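Local coordinates for hypothetical protein (Caulobacter crescentus, PDB 4GOQ) that is of unknown function, a small protein of the DUF1491 family with two helices and a mixed five-stranded sheet, at residues 70-73 and 74-77; 79-82 and 83-87. All blocks are in the same frame, centred on the assembly; numbering follows the deposited sequence.

Interaction 1 (70-73 and 74-77). With GOL (glycerol), chain H.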
loop_
_atom_site.group_PDB
_atom_site.type_symbol
_atom_site.label_atom_id
_atom_site.label_comp_id
_atom_site.label_asym_id
_atom_site.label_seq_id
_atom_site.Cartn_x
_atom_site.Cartn_y
_atom_site.Cartn_z
ATOM N N SER A 70 5.963 -10.959 -6.827
ATOM C CA SER A 70 6.519 -12.213 -6.353
ATOM C C SER A 70 5.503 -12.984 -5.523
ATOM O O SER A 70 4.829 -12.399 -4.678
ATOM C CB SER A 70 7.781 -11.955 -5.526
ATOM O OG SER A 70 8.398 -13.179 -5.151
ATOM N N THR A 71 5.471 -14.306 -5.686
ATOM C CA THR A 71 4.646 -15.172 -4.833
ATOM C C THR A 71 5.397 -15.454 -3.508
ATOM O O THR A 71 4.828 -16.060 -2.592
ATOM C CB THR A 71 4.284 -16.494 -5.534
ATOM O OG1 THR A 71 5.480 -17.165 -5.917
ATOM C CG2 THR A 71 3.344 -16.292 -6.725
ATOM N N PHE A 72 6.669 -14.995 -3.416
ATOM C CA PHE A 72 7.529 -15.165 -2.229
ATOM C C PHE A 72 7.552 -13.854 -1.462
ATOM O O PHE A 72 8.225 -12.895 -1.855
ATOM C CB PHE A 72 8.930 -15.630 -2.645
ATOM C CG PHE A 72 9.717 -16.208 -1.492
ATOM C CD1 PHE A 72 9.339 -17.407 -0.900
ATOM C CD2 PHE A 72 10.821 -15.537 -0.980
ATOM C CE1 PHE A 72 10.073 -17.941 0.169
ATOM C CE2 PHE A 72 11.559 -16.073 0.088
ATOM C CZ PHE A 72 11.159 -17.248 0.678
ATOM N N GLU A 73 6.713 -13.775 -0.411
ATOM C CA GLU A 73 6.457 -12.557 0.363
ATOM C C GLU A 73 7.745 -11.835 0.860
ATOM O O GLU A 73 7.798 -10.597 0.776
ATOM C CB GLU A 73 5.530 -12.855 1.535
ATOM C CG GLU A 73 4.897 -11.592 2.083
ATOM C CD GLU A 73 4.016 -11.823 3.289
ATOM O OE1 GLU A 73 3.154 -12.730 3.252
ATOM O OE2 GLU A 73 4.196 -11.089 4.282
ATOM N N PRO A 74 8.810 -12.540 1.314
ATOM C CA PRO A 74 10.009 -11.801 1.760
ATOM C C PRO A 74 10.603 -10.865 0.696
ATOM O O PRO A 74 11.233 -9.890 1.083
ATOM C CB PRO A 74 10.973 -12.912 2.144
ATOM C CG PRO A 74 10.065 -13.993 2.655
ATOM C CD PRO A 74 8.936 -13.975 1.644
ATOM N N ASP A 75 10.394 -11.133 -0.622
ATOM C CA ASP A 75 10.806 -10.195 -1.684
ATOM C C ASP A 75 10.063 -8.843 -1.569
ATOM O O ASP A 75 10.606 -7.787 -1.912
ATOM C CB ASP A 75 10.540 -10.794 -3.075
ATOM C CG ASP A 75 11.383 -12.000 -3.403
ATOM O OD1 ASP A 75 12.605 -12.009 -3.020
ATOM O OD2 ASP A 75 10.834 -12.953 -4.013
ATOM N N LEU A 76 8.810 -8.876 -1.115
ATOM C CA LEU A 76 8.014 -7.637 -0.951
ATOM C C LEU A 76 8.509 -6.882 0.274
ATOM O O LEU A 76 8.656 -5.667 0.212
ATOM C CB LEU A 76 6.504 -7.909 -0.857
ATOM C CG LEU A 76 5.910 -8.847 -1.944
ATOM C CD1 LEU A 76 4.398 -8.926 -1.791
ATOM C CD2 LEU A 76 6.266 -8.377 -3.359
ATOM N N ASP A 77 8.900 -7.621 1.332
ATOM C CA ASP A 77 9.468 -7.028 2.549
ATOM C C ASP A 77 10.837 -6.442 2.228
ATOM O O ASP A 77 11.117 -5.334 2.664
ATOM C CB ASP A 77 9.531 -8.079 3.685
ATOM C CG ASP A 77 8.142 -8.449 4.235
ATOM O OD1 ASP A 77 7.167 -7.708 3.954
ATOM O OD2 ASP A 77 8.027 -9.500 4.878
HETATM C C1 GOL H . 4.780 -10.804 7.359
HETATM O O1 GOL H . 4.118 -11.935 6.795
HETATM C C2 GOL H . 6.274 -11.010 7.423
HETATM O O2 GOL H . 6.940 -9.745 7.421
HETATM C C3 GOL H . 6.637 -11.781 8.670
HETATM O O3 GOL H . 7.930 -12.351 8.538
#

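Interaction 2 (79-82 and 83-87)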
loop_
_atom_site.group_PDB
_atom_site.type_symbol
_atom_site.label_atom_id
_atom_site.label_comp_id
_atom_site.label_asym_id
_atom_site.label_seq_id
_atom_site.Cartn_x
_atom_site.Cartn_y
_atom_site.Cartn_z
ATOM N N TYR A 79 11.802 -5.267 -0.705
ATOM C CA TYR A 79 11.464 -4.076 -1.491
ATOM C C TYR A 79 11.048 -2.912 -0.572
ATOM O O TYR A 79 11.525 -1.796 -0.770
ATOM C CB TYR A 79 10.370 -4.339 -2.548
ATOM C CG TYR A 79 10.203 -3.147 -3.473
ATOM C CD1 TYR A 79 9.378 -2.076 -3.125
ATOM C CD2 TYR A 79 10.890 -3.077 -4.682
ATOM C CE1 TYR A 79 9.257 -0.958 -3.949
ATOM C CE2 TYR A 79 10.750 -1.977 -5.531
ATOM C CZ TYR A 79 9.973 -0.901 -5.137
ATOM O OH TYR A 79 9.844 0.184 -5.974
ATOM N N ALA A 80 10.198 -3.176 0.425
ATOM C CA ALA A 80 9.706 -2.136 1.372
ATOM C C ALA A 80 10.867 -1.527 2.179
ATOM O O ALA A 80 10.908 -0.305 2.376
ATOM C CB ALA A 80 8.661 -2.742 2.328
ATOM N N GLU A 81 11.794 -2.375 2.659
ATOM C CA GLU A 81 12.943 -1.899 3.415
ATOM C C GLU A 81 13.794 -0.978 2.517
ATOM O O GLU A 81 14.235 0.080 2.970
ATOM C CB GLU A 81 13.771 -3.093 3.954
ATOM C CG GLU A 81 14.967 -2.681 4.822
ATOM C CD GLU A 81 16.200 -2.120 4.118
ATOM O OE1 GLU A 81 16.504 -2.539 2.980
ATOM O OE2 GLU A 81 16.835 -1.213 4.691
ATOM N N ARG A 82 14.048 -1.401 1.268
ATOM C CA ARG A 82 14.859 -0.609 0.349
ATOM C C ARG A 82 14.159 0.730 0.029
ATOM O O ARG A 82 14.808 1.793 0.018
ATOM C CB ARG A 82 15.158 -1.396 -0.939
ATOM C CG ARG A 82 16.295 -0.786 -1.754
ATOM C CD ARG A 82 16.566 -1.586 -3.022
ATOM N NE ARG A 82 17.770 -1.124 -3.721
ATOM C CZ ARG A 82 17.767 -0.368 -4.817
ATOM N NH1 ARG A 82 16.620 0.015 -5.366
ATOM N NH2 ARG A 82 18.911 0.006 -5.373
ATOM N N ALA A 83 12.834 0.675 -0.162
ATOM C CA ALA A 83 12.015 1.857 -0.468
ATOM C C ALA A 83 12.092 2.917 0.637
ATOM O O ALA A 83 12.100 4.123 0.330
ATOM C CB ALA A 83 10.580 1.443 -0.681
ATOM N N ALA A 84 12.186 2.474 1.919
ATOM C CA ALA A 84 12.277 3.394 3.054
ATOM C C ALA A 84 13.676 4.000 3.164
ATOM O O ALA A 84 13.812 5.058 3.770
ATOM C CB ALA A 84 11.899 2.693 4.345
ATOM N N ARG A 85 14.712 3.364 2.563
ATOM C CA ARG A 85 16.056 3.961 2.510
ATOM C C ARG A 85 16.114 4.971 1.372
ATOM O O ARG A 85 16.696 6.035 1.521
ATOM C CB ARG A 85 17.162 2.909 2.330
ATOM C CG ARG A 85 17.622 2.326 3.625
ATOM C CD ARG A 85 18.760 1.360 3.369
ATOM N NE ARG A 85 18.275 0.115 2.769
ATOM C CZ ARG A 85 18.707 -0.397 1.623
ATOM N NH1 ARG A 85 19.647 0.223 0.923
ATOM N NH2 ARG A 85 18.219 -1.546 1.179
ATOM N N ILE A 86 15.520 4.621 0.235
ATOM C CA ILE A 86 15.423 5.481 -0.951
ATOM C C ILE A 86 14.626 6.745 -0.573
ATOM O O ILE A 86 15.061 7.867 -0.860
ATOM C CB ILE A 86 14.745 4.676 -2.103
ATOM C CG1 ILE A 86 15.709 3.586 -2.656
ATOM C CG2 ILE A 86 14.224 5.604 -3.222
ATOM C CD1 ILE A 86 14.951 2.430 -3.409
ATOM N N ASP A 87 13.509 6.539 0.147
ATOM C CA ASP A 87 12.620 7.591 0.585
ATOM C C ASP A 87 12.293 7.475 2.093
ATOM O O ASP A 87 11.282 6.868 2.451
ATOM C CB ASP A 87 11.335 7.557 -0.255
ATOM C CG ASP A 87 10.352 8.673 0.045
ATOM O OD1 ASP A 87 10.707 9.593 0.836
ATOM O OD2 ASP A 87 9.247 8.650 -0.526
#

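Interaction 1 (70-73 and 74-77)
S70 and D75 meet just where the chain turns into helix 74-86. The serine CB lies 3.6 Å from D75 OD2, and one bond further OG donates to that same oxygen at 2.7 Å, on the anti lone pair, the one away from OD1. OG also accepts the F72 backbone N at 3.0 Å, an ST turn, so a single small hydroxyl both gives and takes. With OG anti to the serine N (chi1 -175°), it stands beside its own carbonyl carbon, within range of both partners. Were S70 replaced by an alanine, D75 OD2 would probably lose this donor and the F72 N-H its acceptor, setting the aspartate freer to turn.

F72 lays one face of its ring against P74, whose CD sits 3.8 Å from the centroid in a CH-pi contact; D75 OD2 comes to the ring edge, near its plane. Proline suits the first turn of a helix, where a backbone N-H has no helical acceptor to lose. D75 N bonds back to F72 O, and E73 O then accepts from both L76 N and D77 N as the helix begins.

The like-charged E73 and D77 are close neighbours. A glycerol, probably from the crystallisation liquor, donates O1 to E73 OE2 at 2.7 Å and O2 to D77 OD2 at 2.8 Å. K40 forms salt bridges with both acids, so its positive charge probably offsets their repulsion beside the helix start.

Interaction 2 (79-82 and 83-87)
R82 O is gripped by two backbone nitrogens of the next turn: I86 N, at 2.9 Å, and R85 N, at 3.0 Å. This sharing of one acceptor between i+3 and i+4 donors comes in the last turn of helix 74-86, before D87 leaves helical geometry.

On the outer side, R85 reaches back four residues to E81 in a side-on, two-pronged salt bridge. Its NH2 donates to E81 OE1 at 2.7 Å, using the syn lone pair, while NE donates to OE2 at 2.7 Å from slightly out of the carboxylate plane. Guanidinium and carboxylate are nearly coplanar, 14° apart. The glutamate bends at chi2 (-76°) and the arginine at chi3 (-74°), which folds the two tips together along the helix surface.

R82 runs out extended, and its NH1 lies 3.5 Å from I86 CD1, while the R85 NH2 passes 3.6 Å from R82 CG; the two guanidinium planes are almost perpendicular. Toward the protein, A83 is buried, its small CB 4.3 Å from Y79 CE1, and the tyrosine side chain touches P67 and V68. At this buried position a methyl is small enough to fit beside the tyrosine, which probably lets the helix pack closely on the protein.

Two bonds side by side hold both the glutamate and the arginine against rotation, and pairing their opposite charges probably eases the cost of placing R85 near R82.

Both contacts belong to helix 74-86 and follow one another along the chain, their centres about 14 Å apart. Interaction 1 comes first, joining the loop after strand 62-65 to the opening turn of the helix; interaction 2 covers the later turns and the exit at D87, from which the chain goes on to strand 91-97. The two do not touch beyond adjoining in sequence. At the start, E73 and L76 rest on A49 of strand 48-56; nearer the end, Y79 and A84 meet loops instead. Thus one helix linking two strands of the mixed sheet is fixed locally at both of its ends, each mainly at the protein surface.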